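Local coordinates for glycoside hydrolase family 31 (Trueperella pyogenes, PDB 5I0F), which degrades cycloalternan, a cyclic glucose tetrasaccharide, probably by the retaining mechanism of its family, through a covalent glycosyl-enzyme intermediate, at residues S129-E134 against T160-F165; R234-D239 against I250-G255. One frame throughout, in Å; residues are numbered along the deposited sequence.

Contact 1 of 2, residues S129-E134 against T160-F165; sequences SHWSAE and THRVKF. With CA (calcium ion), chain F.
W131 and K164 carry most of this contact: the lysine side chain lies across one face of the indole, the two side chains crossing at roughly a right angle. K164 CE sits 3.7 Å from the centroid of the six-membered ring of W131, only 4° off the ring normal, a CH-pi contact. One atom further on, K164 NZ stands 3.9 Å from the centroid of the W131 five-membered ring in a cation-pi interaction. With K164 CG between the backbone N and the carbonyl carbon (chi1 62°) and the chain extended beyond it, CG lies past the rim by CZ3, CD over the CZ3-CH2 edge and CE over the ring centre. R162 approaches the same indole obliquely, its NH2 4.1 Å from W131 CZ2, while its NE is engaged in a salt bridge with E251. At the other end S129 OG rests 3.2 Å from H161 CD2; the imidazole NE2 is turned to S156 OG instead. Beyond the tryptophan, S132 OG accepts from E134 N (3.1 Å) in an ST turn, and A133 O binds a calcium ion at 2.5 Å whose other five ligands here are waters. The strands run at 49° to each other. Their axes are 8.9 Å apart because strand 152-155 lies between them and pairs with both: W131 and K164 meet across it, on strands next-but-one at the 130-132 edge of a six-stranded antiparallel sheet.

Contact 2 of 2, residues R234-D239 against I250-G255; sequences RRTWYD and IEVDLG. With CA (calcium ion), chain K.
R235 O receives D253 N at 3.0 Å, the first of three backbone hydrogen bonds that join the two segments as an antiparallel ladder, this one just ahead of strand 236-239. W237 and E251 form the hydrogen-bonded pair, with W237 N reaching E251 O at 2.9 Å and E251 N returning to W237 O. On the face carrying T236 and V252, their methyls lie side by side, and Y238 CE1 packs on I250 CG2 at 3.9 Å. Y238 OH also donates to T236 OG1, linking residues two apart on the same face of the strand. On the other face, the W237 ring turns its edge to the E251 and V252 backbone, while R235 CG lies over one ring face, toward the rim.

Where the ladder ends, the R234 side chain, extended from CG to NE, runs past D253 and lays its guanidinium flat over the peptide leading into G255, with G255 CA 3.5 Å from R234 NH2. The guanidinium stands almost perpendicular to the D253 carboxylate (86°), and its NE is instead bonded to D486. Water 6 links R234 NH1 to D253 O, and water 7 links R235 N to D253 OD2. With chi1 at 175°, the D253 carboxylate swings away from its own backbone N and grips the calcium ion with both oxygens. L254 O binds the calcium ion at 2.3 Å, and D486 and three waters complete the shell. Two carboxylates thus offset the cation's charge, the L254 carbonyl adding a neutral ligand; R234 probably orients D486, and its nearby positive charge may partly offset that of D253.

How the contacts relate
Contact 1 closes before contact 2 opens along the chain, and their centres lie 12 Å apart in one six-stranded antiparallel sheet. Strands 160-168 and 247-253 are neighbours there, so the two contacts meet directly: beside the R162-E251 salt bridge, W131 CH2 packs 3.5 Å from E251 OE1, and F165 O probably accepts a hydrogen bond from I250 N. Contact 1 spans three strands at the 130-132 edge, whereas contact 2 is a beta hairpin nearer the 191-194 edge. Each borders its own calcium ion, and that of contact 2 also binds D486 of the helix 485-506, tying this sheet to the family 31 barrel domain.

Contact 1 of 2, residues S129-E134 against T160-F165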
ATOM      1  N   SER A 129      -8.486  23.105  21.542  1.00 28.74           N
ATOM      2  CA  SER A 129      -9.183  21.930  21.980  1.00 28.97           C
ATOM      3  C   SER A 129      -8.654  21.454  23.333  1.00 29.70           C
ATOM      4  O   SER A 129      -7.544  21.807  23.741  1.00 31.02           O
ATOM      5  CB  SER A 129      -9.009  20.799  20.951  1.00 28.56           C
ATOM      6  OG  SER A 129      -9.700  21.089  19.743  1.00 28.73           O
ATOM      7  N   HIS A 130      -9.474  20.669  24.023  1.00 29.41           N
ATOM      8  CA  HIS A 130      -9.080  19.993  25.259  1.00 29.91           C
ATOM      9  C   HIS A 130      -9.741  18.624  25.312  1.00 29.25           C
ATOM     10  O   HIS A 130     -10.753  18.388  24.645  1.00 28.46           O
ATOM     11  CB  HIS A 130      -9.423  20.832  26.500  1.00 31.19           C
ATOM     12  CG  HIS A 130     -10.891  20.968  26.771  1.00 31.94           C
ATOM     13  ND1 HIS A 130     -11.684  21.895  26.131  1.00 32.59           N
ATOM     14  CD2 HIS A 130     -11.705  20.312  27.630  1.00 32.69           C
ATOM     15  CE1 HIS A 130     -12.923  21.801  26.574  1.00 33.21           C
ATOM     16  NE2 HIS A 130     -12.961  20.849  27.487  1.00 33.40           N
ATOM     17  N   TRP A 131      -9.155  17.734  26.092  1.00 31.35           N
ATOM     18  CA  TRP A 131      -9.690  16.381  26.260  1.00 31.12           C
ATOM     19  C   TRP A 131     -10.753  16.378  27.351  1.00 31.89           C
ATOM     20  O   TRP A 131     -10.521  16.867  28.450  1.00 32.78           O
ATOM     21  CB  TRP A 131      -8.579  15.372  26.582  1.00 30.53           C
ATOM     22  CG  TRP A 131      -7.651  15.109  25.448  1.00 29.94           C
ATOM     23  CD1 TRP A 131      -6.384  15.608  25.290  1.00 30.00           C
ATOM     24  CD2 TRP A 131      -7.895  14.283  24.299  1.00 28.94           C
ATOM     25  NE1 TRP A 131      -5.834  15.153  24.133  1.00 29.10           N
ATOM     26  CE2 TRP A 131      -6.731  14.338  23.497  1.00 28.77           C
ATOM     27  CE3 TRP A 131      -8.975  13.496  23.873  1.00 28.36           C
ATOM     28  CZ2 TRP A 131      -6.615  13.627  22.285  1.00 27.80           C
ATOM     29  CZ3 TRP A 131      -8.860  12.791  22.669  1.00 27.42           C
ATOM     30  CH2 TRP A 131      -7.686  12.866  21.890  1.00 27.10           C
ATOM     31  N   SER A 132     -11.928  15.843  27.027  1.00 32.37           N
ATOM     32  CA  SER A 132     -13.063  15.811  27.949  1.00 32.87           C
ATOM     33  C   SER A 132     -13.517  14.382  28.189  1.00 33.28           C
ATOM     34  O   SER A 132     -13.693  13.605  27.235  1.00 32.71           O
ATOM     35  CB  SER A 132     -14.224  16.625  27.384  1.00 33.42           C
ATOM     36  OG  SER A 132     -15.354  16.560  28.237  1.00 34.09           O
ATOM     37  N   ALA A 133     -13.713  14.058  29.465  1.00 34.40           N
ATOM     38  CA  ALA A 133     -14.296  12.792  29.899  1.00 35.96           C
ATOM     39  C   ALA A 133     -15.824  12.857  29.988  1.00 37.59           C
ATOM     40  O   ALA A 133     -16.448  11.879  30.413  1.00 37.35           O
ATOM     41  CB  ALA A 133     -13.720  12.385  31.249  1.00 36.29           C
ATOM     42  N   GLU A 134     -16.427  13.981  29.595  1.00 38.57           N
ATOM     43  CA  GLU A 134     -17.889  14.095  29.563  1.00 41.37           C
ATOM     44  C   GLU A 134     -18.405  13.207  28.436  1.00 40.78           C
ATOM     45  O   GLU A 134     -17.670  12.948  27.484  1.00 38.98           O
ATOM     46  CB  GLU A 134     -18.347  15.537  29.318  1.00 43.55           C
ATOM     47  CG  GLU A 134     -17.798  16.595  30.268  1.00 46.05           C
ATOM     48  CD  GLU A 134     -18.161  16.386  31.720  1.00 50.00           C
ATOM     49  OE1 GLU A 134     -19.237  15.814  32.024  1.00 51.02           O
ATOM     50  OE2 GLU A 134     -17.349  16.818  32.571  1.00 54.00           O
ATOM     51  N   THR A 160     -16.110  18.384  17.860  1.00 34.23           N
ATOM     52  CA  THR A 160     -15.406  17.235  18.435  1.00 32.10           C
ATOM     53  C   THR A 160     -14.525  16.609  17.353  1.00 31.16           C
ATOM     54  O   THR A 160     -15.026  16.186  16.309  1.00 31.57           O
ATOM     55  CB  THR A 160     -16.421  16.201  18.978  1.00 31.71           C
ATOM     56  OG1 THR A 160     -17.343  16.881  19.827  1.00 32.21           O
ATOM     57  CG2 THR A 160     -15.728  15.103  19.778  1.00 30.75           C
ATOM     58  N   HIS A 161     -13.219  16.579  17.589  1.00 29.13           N
ATOM     59  CA  HIS A 161     -12.260  16.297  16.518  1.00 28.63           C
ATOM     60  C   HIS A 161     -11.705  14.884  16.517  1.00 27.26           C
ATOM     61  O   HIS A 161     -11.457  14.325  15.439  1.00 25.97           O
ATOM     62  CB  HIS A 161     -11.112  17.295  16.568  1.00 29.44           C
ATOM     63  CG  HIS A 161     -11.573  18.716  16.637  1.00 31.34           C
ATOM     64  ND1 HIS A 161     -12.076  19.384  15.547  1.00 33.00           N
ATOM     65  CD2 HIS A 161     -11.663  19.575  17.677  1.00 32.53           C
ATOM     66  CE1 HIS A 161     -12.435  20.605  15.905  1.00 33.83           C
ATOM     67  NE2 HIS A 161     -12.199  20.743  17.195  1.00 33.49           N
ATOM     68  N   ARG A 162     -11.468  14.343  17.708  1.00 26.58           N
ATOM     69  CA  ARG A 162     -10.898  12.990  17.887  1.00 25.84           C
ATOM     70  C   ARG A 162     -11.468  12.346  19.145  1.00 25.71           C
ATOM     71  O   ARG A 162     -12.027  13.027  20.015  1.00 25.33           O
ATOM     72  CB  ARG A 162      -9.371  13.046  18.003  1.00 26.26           C
ATOM     73  CG  ARG A 162      -8.656  13.515  16.741  1.00 27.26           C
ATOM     74  CD  ARG A 162      -7.266  12.917  16.588  1.00 27.61           C
ATOM     75  NE  ARG A 162      -6.373  13.370  17.646  1.00 28.78           N
ATOM     76  CZ  ARG A 162      -5.726  14.533  17.661  1.00 30.49           C
ATOM     77  NH1 ARG A 162      -5.863  15.422  16.682  1.00 31.39           N
ATOM     78  NH2 ARG A 162      -4.940  14.823  18.686  1.00 32.88           N
ATOM     79  N   VAL A 163     -11.309  11.035  19.257  1.00 24.46           N
ATOM     80  CA  VAL A 163     -11.659  10.349  20.494  1.00 24.71           C
ATOM     81  C   VAL A 163     -10.575   9.342  20.785  1.00 24.13           C
ATOM     82  O   VAL A 163      -9.996   8.779  19.862  1.00 22.86           O
ATOM     83  CB  VAL A 163     -13.044   9.674  20.400  1.00 25.00           C
ATOM     84  CG1 VAL A 163     -13.106   8.634  19.279  1.00 24.88           C
ATOM     85  CG2 VAL A 163     -13.454   9.047  21.731  1.00 25.74           C
ATOM     86  N   LYS A 164     -10.291   9.120  22.057  1.00 24.31           N
ATOM     87  CA  LYS A 164      -9.488   7.964  22.412  1.00 25.17           C
ATOM     88  C   LYS A 164     -10.146   7.125  23.487  1.00 24.45           C
ATOM     89  O   LYS A 164     -10.919   7.620  24.311  1.00 23.95           O
ATOM     90  CB  LYS A 164      -8.045   8.332  22.760  1.00 26.48           C
ATOM     91  CG  LYS A 164      -7.864   9.225  23.941  1.00 28.07           C
ATOM     92  CD  LYS A 164      -6.509   9.933  23.875  1.00 29.36           C
ATOM     93  CE  LYS A 164      -6.365  10.836  25.094  1.00 30.84           C
ATOM     94  NZ  LYS A 164      -5.034  11.482  25.171  1.00 31.42           N
ATOM     95  N   PHE A 165      -9.857   5.839  23.435  1.00 23.88           N
ATOM     96  CA  PHE A 165     -10.426   4.874  24.372  1.00 23.94           C
ATOM     97  C   PHE A 165      -9.511   3.652  24.435  1.00 23.47           C
ATOM     98  O   PHE A 165      -8.539   3.570  23.677  1.00 23.22           O
ATOM     99  CB  PHE A 165     -11.875   4.522  23.982  1.00 23.99           C
ATOM    100  CG  PHE A 165     -12.005   3.838  22.661  1.00 24.11           C
ATOM    101  CD1 PHE A 165     -12.149   4.576  21.487  1.00 24.58           C
ATOM    102  CD2 PHE A 165     -11.964   2.449  22.582  1.00 24.16           C
ATOM    103  CE1 PHE A 165     -12.270   3.930  20.258  1.00 24.65           C
ATOM    104  CE2 PHE A 165     -12.075   1.801  21.360  1.00 24.49           C
ATOM    105  CZ  PHE A 165     -12.234   2.544  20.195  1.00 24.40           C
TER
HETATM  106 CA    CA F 807     -16.802   9.458  30.474  1.00 48.69          CA
HETATM  107  O   HOH W   1     -16.232  10.238  28.054  1.00 39.30           O
HETATM  108  O   HOH W   2     -14.790   8.558  29.934  1.00 32.30           O
HETATM  109  O   HOH W   3     -17.248   7.100  30.631  1.00 39.63           O
HETATM  110  O   HOH W   4     -18.840  10.228  31.577  1.00 47.90           O
HETATM  111  O   HOH W   5     -15.877   9.812  32.625  1.00 55.46           O

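Contact 2 of 2, residues R234-D239 against I250-G255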
ATOM      1  N   ARG A 234     -11.586   6.837   8.328  1.00 21.84           N
ATOM      2  CA  ARG A 234     -10.718   7.892   8.813  1.00 21.92           C
ATOM      3  C   ARG A 234      -9.495   7.267   9.469  1.00 21.16           C
ATOM      4  O   ARG A 234      -9.456   6.070   9.738  1.00 20.11           O
ATOM      5  CB  ARG A 234     -11.450   8.814   9.801  1.00 22.66           C
ATOM      6  CG  ARG A 234     -12.717   9.426   9.231  1.00 23.60           C
ATOM      7  CD  ARG A 234     -13.216  10.617  10.048  1.00 24.31           C
ATOM      8  NE  ARG A 234     -14.428  11.217   9.494  1.00 25.16           N
ATOM      9  CZ  ARG A 234     -15.686  10.794   9.704  1.00 26.47           C
ATOM     10  NH1 ARG A 234     -15.960   9.714  10.446  1.00 26.42           N
ATOM     11  NH2 ARG A 234     -16.705  11.466   9.150  1.00 27.45           N
ATOM     12  N   ARG A 235      -8.498   8.101   9.718  1.00 20.75           N
ATOM     13  CA  ARG A 235      -7.251   7.651  10.298  1.00 20.87           C
ATOM     14  C   ARG A 235      -7.465   7.196  11.734  1.00 21.01           C
ATOM     15  O   ARG A 235      -8.283   7.775  12.454  1.00 21.02           O
ATOM     16  CB  ARG A 235      -6.243   8.777  10.246  1.00 21.13           C
ATOM     17  CG  ARG A 235      -4.842   8.391  10.660  1.00 21.19           C
ATOM     18  CD  ARG A 235      -3.899   9.490  10.240  1.00 21.25           C
ATOM     19  NE  ARG A 235      -2.492   9.192  10.499  1.00 21.08           N
ATOM     20  CZ  ARG A 235      -1.511  10.050  10.236  1.00 21.53           C
ATOM     21  NH1 ARG A 235      -0.249   9.723  10.481  1.00 21.39           N
ATOM     22  NH2 ARG A 235      -1.790  11.273   9.761  1.00 22.10           N
ATOM     23  N   THR A 236      -6.736   6.152  12.120  1.00 19.93           N
ATOM     24  CA  THR A 236      -6.732   5.635  13.477  1.00 20.00           C
ATOM     25  C   THR A 236      -5.304   5.369  13.905  1.00 19.87           C
ATOM     26  O   THR A 236      -4.438   5.110  13.070  1.00 19.23           O
ATOM     27  CB  THR A 236      -7.556   4.335  13.614  1.00 19.97           C
ATOM     28  OG1 THR A 236      -7.155   3.393  12.612  1.00 19.48           O
ATOM     29  CG2 THR A 236      -9.034   4.619  13.444  1.00 20.11           C
ATOM     30  N   TRP A 237      -5.079   5.439  15.214  1.00 19.86           N
ATOM     31  CA  TRP A 237      -3.774   5.206  15.828  1.00 20.02           C
ATOM     32  C   TRP A 237      -3.936   4.166  16.948  1.00 19.99           C
ATOM     33  O   TRP A 237      -5.012   4.083  17.598  1.00 19.96           O
ATOM     34  CB  TRP A 237      -3.234   6.493  16.431  1.00 20.42           C
ATOM     35  CG  TRP A 237      -2.919   7.624  15.499  1.00 20.52           C
ATOM     36  CD1 TRP A 237      -1.678   7.991  15.056  1.00 21.20           C
ATOM     37  CD2 TRP A 237      -3.828   8.586  14.975  1.00 21.11           C
ATOM     38  NE1 TRP A 237      -1.763   9.108  14.271  1.00 21.17           N
ATOM     39  CE2 TRP A 237      -3.074   9.497  14.204  1.00 21.47           C
ATOM     40  CE3 TRP A 237      -5.218   8.777  15.090  1.00 21.46           C
ATOM     41  CZ2 TRP A 237      -3.657  10.586  13.535  1.00 22.34           C
ATOM     42  CZ3 TRP A 237      -5.802   9.862  14.425  1.00 22.77           C
ATOM     43  CH2 TRP A 237      -5.019  10.755  13.661  1.00 22.70           C
ATOM     44  N   TYR A 238      -2.874   3.394  17.173  1.00 19.57           N
ATOM     45  CA  TYR A 238      -2.873   2.251  18.106  1.00 20.10           C
ATOM     46  C   TYR A 238      -1.594   2.264  18.925  1.00 20.22           C
ATOM     47  O   TYR A 238      -0.478   2.303  18.365  1.00 20.38           O
ATOM     48  CB  TYR A 238      -3.020   0.898  17.350  1.00 19.92           C
ATOM     49  CG  TYR A 238      -4.239   0.906  16.469  1.00 20.09           C
ATOM     50  CD1 TYR A 238      -5.492   0.591  16.990  1.00 20.67           C
ATOM     51  CD2 TYR A 238      -4.164   1.306  15.133  1.00 20.28           C
ATOM     52  CE1 TYR A 238      -6.625   0.663  16.198  1.00 21.29           C
ATOM     53  CE2 TYR A 238      -5.293   1.383  14.334  1.00 20.02           C
ATOM     54  CZ  TYR A 238      -6.518   1.062  14.876  1.00 20.51           C
ATOM     55  OH  TYR A 238      -7.636   1.124  14.109  1.00 21.52           O
ATOM     56  N   ASP A 239      -1.758   2.270  20.245  1.00 20.52           N
ATOM     57  CA  ASP A 239      -0.671   2.062  21.196  1.00 21.00           C
ATOM     58  C   ASP A 239      -0.947   0.694  21.798  1.00 20.61           C
ATOM     59  O   ASP A 239      -1.837   0.536  22.658  1.00 20.31           O
ATOM     60  CB  ASP A 239      -0.692   3.176  22.245  1.00 22.17           C
ATOM     61  CG  ASP A 239       0.473   3.119  23.201  1.00 23.13           C
ATOM     62  OD1 ASP A 239       0.830   2.045  23.692  1.00 23.51           O
ATOM     63  OD2 ASP A 239       1.030   4.179  23.490  1.00 24.77           O
ATOM     64  N   ILE A 250      -6.617   3.273  21.620  1.00 20.83           N
ATOM     65  CA  ILE A 250      -7.063   3.509  20.254  1.00 20.62           C
ATOM     66  C   ILE A 250      -7.455   4.967  20.179  1.00 21.17           C
ATOM     67  O   ILE A 250      -8.204   5.439  21.031  1.00 21.60           O
ATOM     68  CB  ILE A 250      -8.276   2.615  19.914  1.00 20.64           C
ATOM     69  CG1 ILE A 250      -7.863   1.142  20.025  1.00 20.62           C
ATOM     70  CG2 ILE A 250      -8.796   2.875  18.491  1.00 20.16           C
ATOM     71  CD1 ILE A 250      -8.972   0.161  19.745  1.00 21.29           C
ATOM     72  N   GLU A 251      -6.967   5.672  19.164  1.00 20.85           N
ATOM     73  CA  GLU A 251      -7.375   7.043  18.889  1.00 21.50           C
ATOM     74  C   GLU A 251      -7.929   7.104  17.459  1.00 21.53           C
ATOM     75  O   GLU A 251      -7.373   6.508  16.544  1.00 20.02           O
ATOM     76  CB  GLU A 251      -6.200   7.990  19.094  1.00 22.79           C
ATOM     77  CG  GLU A 251      -6.563   9.461  19.093  1.00 24.58           C
ATOM     78  CD  GLU A 251      -5.524  10.356  19.780  1.00 26.29           C
ATOM     79  OE1 GLU A 251      -5.527  11.578  19.493  1.00 27.35           O
ATOM     80  OE2 GLU A 251      -4.712   9.861  20.596  1.00 26.41           O
ATOM     81  N   VAL A 252      -9.033   7.823  17.291  1.00 21.60           N
ATOM     82  CA  VAL A 252      -9.808   7.810  16.070  1.00 21.78           C
ATOM     83  C   VAL A 252     -10.067   9.253  15.642  1.00 22.61           C
ATOM     84  O   VAL A 252     -10.555  10.077  16.445  1.00 22.63           O
ATOM     85  CB  VAL A 252     -11.155   7.101  16.315  1.00 22.14           C
ATOM     86  CG1 VAL A 252     -11.972   7.023  15.043  1.00 22.93           C
ATOM     87  CG2 VAL A 252     -10.941   5.717  16.923  1.00 22.22           C
ATOM     88  N   ASP A 253      -9.743   9.570  14.396  1.00 22.76           N
ATOM     89  CA  ASP A 253     -10.138  10.861  13.800  1.00 24.78           C
ATOM     90  C   ASP A 253     -11.655  10.860  13.576  1.00 25.67           C
ATOM     91  O   ASP A 253     -12.228   9.844  13.154  1.00 25.45           O
ATOM     92  CB  ASP A 253      -9.374  11.104  12.496  1.00 25.14           C
ATOM     93  CG  ASP A 253      -9.818  12.353  11.770  1.00 27.22           C
ATOM     94  OD1 ASP A 253      -9.960  13.416  12.408  1.00 27.66           O
ATOM     95  OD2 ASP A 253     -10.055  12.289  10.534  1.00 28.60           O
ATOM     96  N   LEU A 254     -12.300  11.986  13.883  1.00 27.57           N
ATOM     97  CA  LEU A 254     -13.738  12.153  13.698  1.00 29.74           C
ATOM     98  C   LEU A 254     -14.058  13.117  12.541  1.00 32.58           C
ATOM     99  O   LEU A 254     -13.144  13.627  11.916  1.00 31.80           O
ATOM    100  CB  LEU A 254     -14.373  12.632  15.000  1.00 29.65           C
ATOM    101  CG  LEU A 254     -14.234  11.655  16.175  1.00 29.41           C
ATOM    102  CD1 LEU A 254     -14.783  12.284  17.445  1.00 29.94           C
ATOM    103  CD2 LEU A 254     -14.924  10.333  15.871  1.00 29.36           C
ATOM    104  N   GLY A 255     -15.344  13.334  12.257  1.00 35.66           N
ATOM    105  CA  GLY A 255     -15.817  14.191  11.126  1.00 40.94           C
ATOM    106  C   GLY A 255     -15.418  15.672  11.109  1.00 46.74           C
ATOM    107  O   GLY A 255     -14.555  16.111  11.880  1.00 51.07           O
TER
HETATM  108 CA    CA K 812     -11.495  14.476  10.579  1.00 42.80          CA
HETATM  109  O   HOH W   6     -14.282   8.107  12.151  1.00 21.73           O
HETATM  110  O   HOH W   7      -8.835  10.685   8.518  1.00 20.90           O
HETATM  111  O   HOH W   8     -11.589  15.780  12.757  1.00 42.91           O
HETATM  112  O   HOH W   9     -12.666  16.405   9.578  1.00 41.59           O
HETATM  113  O   HOH W  10      -9.443  15.195   9.729  1.00 35.90           O